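Local coordinates for protein pectate lyase (PDB 5AMV) that cleaves polygalacturonate, the backbone of pectin, by calcium-dependent elimination, releasing oligosaccharides with an unsaturated sugar at the non-reducing end, at residues K115-R120 with S181-I186. Residues are numbered along the deposited sequence; the frame is centred on the assembly and turned at random.
Sequences KNQKAR and SQYDNI. With CA (calcium ion), chain C.
On the flank of the calcium site of this parallel beta-helix, Tyr183 spans from the metal-binding loop to helix 105-121, meeting Gln117 and Lys118. Its ring is long enough to reach the helix, and its hydroxyl ends 3.5 Å from Lys118 CB. The backbone N of Lys118 is 3.1 Å from Tyr183 OH, but the angle is too poor for a hydrogen bond. The polar link is instead a water, which donates to Gln117 OE1 at 2.6 Å and accepts from Tyr183 OH at 2.7 Å. Gln117 OE1 also lies at the ring edge, 3.7 Å from Tyr183 CE2, with the amide turned 69° from the ring plane. An extended chain, CG anti to the backbone N (chi1 -180°), carries that amide past the ring, and its NE2 bonds to Asn65 OD1; a glutamine suits the place because it can accept and donate at once. Lys118 offers its aliphatic base while its ammonium end leads away. A phenylalanine in place of Tyr183 would probably leave the bridging water without the donor it accepts from, and Gln117 linked to the loop by packing alone. Next along the chain, Asp184 grips the calcium through both oxygens, OD1 at 2.3 Å, alongside Asp223 and Asp227. Packing and one shared water thus tie the helix to the residue preceding a metal ligand, with the tyrosine hydroxyl as the proton donor.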
loop_
_atom_site.group_PDB
_atom_site.type_symbol
_atom_site.label_atom_id
_atom_site.label_comp_id
_atom_site.label_asym_id
_atom_site.label_seq_id
_atom_site.Cartn_x
_atom_site.Cartn_y
_atom_site.Cartn_z
ATOM N N LYS A 115 -20.055 -3.124 -4.309
ATOM C CA LYS A 115 -20.208 -1.699 -4.568
ATOM C C LYS A 115 -20.888 -0.990 -3.390
ATOM O O LYS A 115 -20.568 0.139 -3.077
ATOM C CB LYS A 115 -20.926 -1.480 -5.901
ATOM C CG LYS A 115 -20.004 -1.788 -7.109
ATOM C CD LYS A 115 -20.813 -1.896 -8.398
ATOM C CE LYS A 115 -19.929 -2.088 -9.626
ATOM N NZ LYS A 115 -19.892 -3.497 -10.118
ATOM N N ASN A 116 -21.777 -1.675 -2.693
ATOM C CA ASN A 116 -22.400 -1.077 -1.492
ATOM C C ASN A 116 -21.324 -0.763 -0.426
ATOM O O ASN A 116 -21.331 0.283 0.197
ATOM C CB ASN A 116 -23.394 -2.083 -0.922
ATOM C CG ASN A 116 -24.612 -2.280 -1.819
ATOM O OD1 ASN A 116 -24.940 -1.418 -2.641
ATOM N ND2 ASN A 116 -25.318 -3.380 -1.620
ATOM N N GLN A 117 -20.407 -1.706 -0.222
ATOM C CA GLN A 117 -19.334 -1.452 0.754
ATOM C C GLN A 117 -18.361 -0.383 0.277
ATOM O O GLN A 117 -17.947 0.473 1.065
ATOM C CB GLN A 117 -18.579 -2.725 1.128
ATOM C CG GLN A 117 -17.458 -2.441 2.156
ATOM C CD GLN A 117 -16.806 -3.708 2.725
ATOM O OE1 GLN A 117 -16.762 -4.760 2.076
ATOM N NE2 GLN A 117 -16.328 -3.604 3.962
ATOM N N LYS A 118 -17.959 -0.475 -0.993
ATOM C CA LYS A 118 -17.047 0.547 -1.588
ATOM C C LYS A 118 -17.566 1.980 -1.376
ATOM O O LYS A 118 -16.788 2.906 -1.112
ATOM C CB LYS A 118 -16.846 0.226 -3.074
ATOM C CG LYS A 118 -15.948 1.221 -3.843
ATOM C CD LYS A 118 -15.889 0.854 -5.340
ATOM C CE LYS A 118 -15.034 1.855 -6.103
ATOM N NZ LYS A 118 -15.860 3.017 -6.588
ATOM N N ALA A 119 -18.884 2.153 -1.500
ATOM C CA ALA A 119 -19.473 3.474 -1.349
ATOM C C ALA A 119 -19.267 4.037 0.040
ATOM O O ALA A 119 -19.248 5.264 0.188
ATOM C CB ALA A 119 -20.951 3.452 -1.720
ATOM N N ARG A 120 -19.071 3.166 1.038
ATOM C CA ARG A 120 -18.776 3.629 2.399
ATOM C C ARG A 120 -17.278 3.754 2.666
ATOM O O ARG A 120 -16.820 4.698 3.289
ATOM C CB ARG A 120 -19.392 2.696 3.447
ATOM C CG ARG A 120 -20.888 2.446 3.240
ATOM C CD ARG A 120 -21.600 3.782 3.004
ATOM N NE ARG A 120 -21.681 4.589 4.216
ATOM C CZ ARG A 120 -22.335 5.747 4.282
ATOM N NH1 ARG A 120 -22.938 6.216 3.205
ATOM N NH2 ARG A 120 -22.400 6.423 5.421
ATOM N N SER A 181 -9.579 -9.221 -3.351
ATOM C CA SER A 181 -10.358 -8.151 -2.695
ATOM C C SER A 181 -9.978 -6.782 -3.254
ATOM O O SER A 181 -8.928 -6.642 -3.911
ATOM C CB SER A 181 -10.165 -8.221 -1.196
ATOM O OG SER A 181 -11.049 -9.214 -0.636
ATOM N N GLN A 182 -10.834 -5.774 -3.006
ATOM C CA GLN A 182 -10.732 -4.477 -3.676
ATOM C C GLN A 182 -10.028 -3.372 -2.897
ATOM O O GLN A 182 -9.704 -2.345 -3.524
ATOM C CB GLN A 182 -12.122 -3.952 -4.071
ATOM C CG GLN A 182 -12.723 -4.656 -5.277
ATOM C CD GLN A 182 -11.860 -4.512 -6.538
ATOM O OE1 GLN A 182 -11.611 -3.390 -7.016
ATOM N NE2 GLN A 182 -11.410 -5.647 -7.085
ATOM N N TYR A 183 -9.854 -3.507 -1.574
ATOM C CA TYR A 183 -9.462 -2.309 -0.799
ATOM C C TYR A 183 -8.046 -2.375 -0.343
ATOM O O TYR A 183 -7.628 -3.368 0.245
ATOM C CB TYR A 183 -10.391 -2.065 0.434
ATOM C CG TYR A 183 -11.823 -2.159 0.015
ATOM C CD1 TYR A 183 -12.315 -1.320 -0.987
ATOM C CD2 TYR A 183 -12.665 -3.142 0.555
ATOM C CE1 TYR A 183 -13.609 -1.457 -1.453
ATOM C CE2 TYR A 183 -13.967 -3.278 0.109
ATOM C CZ TYR A 183 -14.440 -2.448 -0.874
ATOM O OH TYR A 183 -15.714 -2.646 -1.365
ATOM N N ASP A 184 -7.334 -1.285 -0.590
ATOM C CA ASP A 184 -6.017 -1.081 0.006
ATOM C C ASP A 184 -6.218 -0.066 1.143
ATOM O O ASP A 184 -7.285 0.564 1.226
ATOM C CB ASP A 184 -5.108 -0.438 -1.042
ATOM C CG ASP A 184 -5.036 -1.202 -2.345
ATOM O OD1 ASP A 184 -5.050 -2.449 -2.369
ATOM O OD2 ASP A 184 -4.872 -0.552 -3.410
ATOM N N ASN A 185 -5.190 0.186 1.973
ATOM C CA ASN A 185 -5.283 1.343 2.888
ATOM C C ASN A 185 -5.172 2.658 2.094
ATOM O O ASN A 185 -5.976 3.574 2.293
ATOM C CB ASN A 185 -4.205 1.259 3.984
ATOM C CG ASN A 185 -4.203 -0.092 4.646
ATOM O OD1 ASN A 185 -3.239 -0.868 4.485
ATOM N ND2 ASN A 185 -5.276 -0.411 5.410
ATOM N N ILE A 186 -4.207 2.713 1.166
ATOM C CA ILE A 186 -4.053 3.879 0.288
ATOM C C ILE A 186 -3.758 3.365 -1.135
ATOM O O ILE A 186 -2.846 2.541 -1.334
ATOM C CB ILE A 186 -2.876 4.795 0.732
ATOM C CG1 ILE A 186 -3.104 5.322 2.148
ATOM C CG2 ILE A 186 -2.679 5.978 -0.274
ATOM C CD1 ILE A 186 -1.873 6.051 2.724
HETATM CA CA CA C . -4.502 -2.588 -4.626
HETATM O O HOH W 1 -16.778 -5.017 -0.559
HETATM O O HOH W 2 -6.803 -2.475 -5.060
HETATM O O HOH W 3 -3.451 -4.074 -6.105
HETATM O O HOH W 4 -4.054 -1.129 -6.372
#